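Local coordinates for putative peptide ABC-transport system periplasmic peptide-binding protein (Campylobacter jejuni, PDB 4OEV) that binds nickel ions outside the cytoplasmic membrane as the solute-binding protein of an ABC-type importer, at residues V77-D82 with I135-K140. Sequence-based numbering, arbitrary orientation.
Sequences VKFSAD and IGMLPK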
ATOM      1  N   VAL A  77      14.552  23.110  16.612  1.00 67.43           N
ATOM      2  CA  VAL A  77      13.385  23.982  16.744  1.00 67.71           C
ATOM      3  C   VAL A  77      12.241  23.193  17.384  1.00 66.39           C
ATOM      4  O   VAL A  77      12.096  21.993  17.131  1.00 64.45           O
ATOM      5  CB  VAL A  77      12.985  24.538  15.366  1.00 68.54           C
ATOM      6  CG1 VAL A  77      11.728  25.358  15.434  1.00 66.93           C
ATOM      7  CG2 VAL A  77      14.149  25.304  14.742  1.00 68.21           C
ATOM      8  N   LYS A  78      11.451  23.830  18.232  1.00 67.53           N
ATOM      9  CA  LYS A  78      10.342  23.151  18.891  1.00 66.54           C
ATOM     10  C   LYS A  78       9.228  22.828  17.872  1.00 68.17           C
ATOM     11  O   LYS A  78       9.048  23.547  16.881  1.00 64.07           O
ATOM     12  CB  LYS A  78       9.741  24.011  20.000  1.00 70.80           C
ATOM     13  CG  LYS A  78      10.695  24.449  21.139  1.00 71.10           C
ATOM     14  CD  LYS A  78       9.931  25.353  22.093  1.00 80.64           C
ATOM     15  CE  LYS A  78      10.864  26.013  23.098  1.00 82.98           C
ATOM     16  NZ  LYS A  78      10.196  27.017  23.972  1.00 85.26           N
ATOM     17  N   PHE A  79       8.469  21.774  18.165  1.00 66.54           N
ATOM     18  CA  PHE A  79       7.292  21.408  17.395  1.00 66.25           C
ATOM     19  C   PHE A  79       6.105  22.089  18.051  1.00 61.62           C
ATOM     20  O   PHE A  79       5.959  21.991  19.272  1.00 62.80           O
ATOM     21  CB  PHE A  79       7.106  19.886  17.363  1.00 58.76           C
ATOM     22  CG  PHE A  79       5.743  19.457  16.916  1.00 57.05           C
ATOM     23  CD1 PHE A  79       5.392  19.503  15.569  1.00 55.50           C
ATOM     24  CD2 PHE A  79       4.817  18.992  17.831  1.00 57.07           C
ATOM     25  CE1 PHE A  79       4.149  19.121  15.150  1.00 54.05           C
ATOM     26  CE2 PHE A  79       3.577  18.584  17.416  1.00 55.61           C
ATOM     27  CZ  PHE A  79       3.238  18.653  16.056  1.00 54.08           C
ATOM     28  N   SER A  80       5.286  22.785  17.252  1.00 61.21           N
ATOM     29  CA  SER A  80       4.155  23.551  17.746  1.00 62.19           C
ATOM     30  C   SER A  80       2.874  23.371  16.937  1.00 60.53           C
ATOM     31  O   SER A  80       2.856  22.686  15.918  1.00 59.20           O
ATOM     32  CB  SER A  80       4.487  25.043  17.747  1.00 64.32           C
ATOM     33  OG  SER A  80       4.931  25.460  16.456  1.00 63.73           O
ATOM     34  N   ALA A  81       1.798  24.010  17.386  1.00 61.43           N
ATOM     35  CA  ALA A  81       0.570  24.036  16.596  1.00 60.21           C
ATOM     36  C   ALA A  81       0.817  24.629  15.227  1.00 62.82           C
ATOM     37  O   ALA A  81       0.136  24.228  14.256  1.00 57.92           O
ATOM     38  CB  ALA A  81      -0.541  24.813  17.305  1.00 61.68           C
ATOM     39  N   ASP A  82       1.804  25.528  15.125  1.00 61.10           N
ATOM     40  CA  ASP A  82       2.171  26.140  13.829  1.00 60.81           C
ATOM     41  C   ASP A  82       2.375  25.086  12.723  1.00 58.38           C
ATOM     42  O   ASP A  82       1.943  25.258  11.593  1.00 57.42           O
ATOM     43  CB  ASP A  82       3.465  26.913  13.953  1.00 62.57           C
ATOM     44  CG  ASP A  82       3.269  28.302  14.539  1.00 68.58           C
ATOM     45  OD1 ASP A  82       2.155  28.597  15.034  1.00 68.93           O
ATOM     46  OD2 ASP A  82       4.270  29.048  14.565  1.00 67.27           O
ATOM     47  N   ILE A 135       0.067  10.328   9.451  1.00 39.16           N
ATOM     48  CA  ILE A 135       1.085  10.808   8.506  1.00 43.67           C
ATOM     49  C   ILE A 135       2.012  11.795   9.200  1.00 47.09           C
ATOM     50  O   ILE A 135       1.588  12.503  10.129  1.00 48.17           O
ATOM     51  CB  ILE A 135       0.466  11.491   7.240  1.00 44.81           C
ATOM     52  CG1 ILE A 135       1.493  11.571   6.115  1.00 43.75           C
ATOM     53  CG2 ILE A 135      -0.104  12.863   7.525  1.00 48.43           C
ATOM     54  CD1 ILE A 135       1.749  10.236   5.373  1.00 40.56           C
ATOM     55  N   GLY A 136       3.267  11.848   8.753  1.00 46.97           N
ATOM     56  CA  GLY A 136       4.251  12.709   9.388  1.00 44.88           C
ATOM     57  C   GLY A 136       3.834  14.174   9.340  1.00 43.28           C
ATOM     58  O   GLY A 136       3.107  14.573   8.426  1.00 42.60           O
ATOM     59  N   MET A 137       4.249  14.964  10.346  1.00 45.11           N
ATOM     60  CA  MET A 137       4.064  16.428  10.318  1.00 48.05           C
ATOM     61  C   MET A 137       5.304  17.082   9.661  1.00 47.21           C
ATOM     62  O   MET A 137       6.418  16.526   9.698  1.00 47.23           O
ATOM     63  CB  MET A 137       3.801  16.968  11.729  1.00 52.73           C
ATOM     64  CG  MET A 137       2.469  16.517  12.367  1.00 47.80           C
ATOM     65  SD  MET A 137       1.007  17.176  11.534  1.00 47.20           S
ATOM     66  CE  MET A 137       0.711  15.752  10.443  1.00 53.55           C
ATOM     67  N   LEU A 138       5.076  18.179   8.958  1.00 47.71           N
ATOM     68  CA  LEU A 138       6.130  18.930   8.274  1.00 51.94           C
ATOM     69  C   LEU A 138       6.543  20.164   9.098  1.00 52.41           C
ATOM     70  O   LEU A 138       5.723  20.694   9.840  1.00 51.78           O
ATOM     71  CB  LEU A 138       5.663  19.430   6.917  1.00 47.85           C
ATOM     72  CG  LEU A 138       5.307  18.333   5.906  1.00 45.65           C
ATOM     73  CD1 LEU A 138       4.581  18.978   4.748  1.00 45.22           C
ATOM     74  CD2 LEU A 138       6.591  17.701   5.475  1.00 45.33           C
ATOM     75  N   PRO A 139       7.791  20.628   8.915  1.00 52.08           N
ATOM     76  CA  PRO A 139       8.270  21.824   9.623  1.00 55.46           C
ATOM     77  C   PRO A 139       7.983  23.126   8.896  1.00 55.37           C
ATOM     78  O   PRO A 139       8.633  23.475   7.906  1.00 55.50           O
ATOM     79  CB  PRO A 139       9.777  21.573   9.734  1.00 55.25           C
ATOM     80  CG  PRO A 139      10.120  20.691   8.567  1.00 53.45           C
ATOM     81  CD  PRO A 139       8.905  19.864   8.312  1.00 51.39           C
ATOM     82  N   LYS A 140       7.010  23.853   9.428  1.00 56.17           N
ATOM     83  CA  LYS A 140       6.670  25.184   8.916  1.00 57.38           C
ATOM     84  C   LYS A 140       7.893  26.072   8.757  1.00 60.89           C
ATOM     85  O   LYS A 140       8.083  26.681   7.711  1.00 59.49           O
ATOM     86  CB  LYS A 140       5.649  25.838   9.828  1.00 58.45           C
ATOM     87  CG  LYS A 140       5.277  27.268   9.452  1.00 60.01           C
ATOM     88  CD  LYS A 140       4.051  27.681  10.209  1.00 60.61           C
ATOM     89  CE  LYS A 140       3.571  29.083   9.835  1.00 65.06           C
ATOM     90  NZ  LYS A 140       4.460  30.113  10.431  1.00 68.42           N
TER
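Phe79 and Met137 form the buried end of this contact, while Asp82 and Lys140 meet at its partly exposed end. CE1 is the ring atom nearest Met137, and the two side chains meet at a slant, CE1 lying 4.1 Å from Met137 CB and about as far from its CG. With CG anti to the backbone N (chi1 164°), the ring is carried toward the other segment although the CB of Phe79 does not itself point there. Met137 starts out facing Phe79, then bends at both chi2 and chi3. The large apolar ring suits a buried place, and the unbranched methionine can touch it with CB and CG while its thioether end turns off elsewhere.

At the other end, Lys140 runs extended as far as CE, alongside the first turn of helix 81-92. Its CD packs 3.5 Å from Asp82 O and 3.9 Å from Asp82 CB, so the long aliphatic part of the lysine makes the contact. A bend at chi4 (-74°) then turns NZ off the line of the chain, where it pairs with Glu144 and stays 4.3 Å from Asp82 OD2, beyond a salt bridge. Asp82, an acid in a first turn, probably also interacts favourably with the helix's N-terminal end.

This is plain packing between two helix starts of the family 5 solute-binding fold. Ser80 caps helix 81-92, its short hydroxyl side chain accepting a weak bond from Asp82 N; Pro139, with no N-H to satisfy, is the N-cap residue of helix 140-143. Asp83 ties the starts together, OD2 accepting from Ser80 N and OD1 from Lys140 N. Further along helix 81-92, Ser87 bonds to Leu138 N, while Ala81 and Asp82 rest on Ile112 of strand 107-114, an outermost strand of a four-stranded antiparallel sheet.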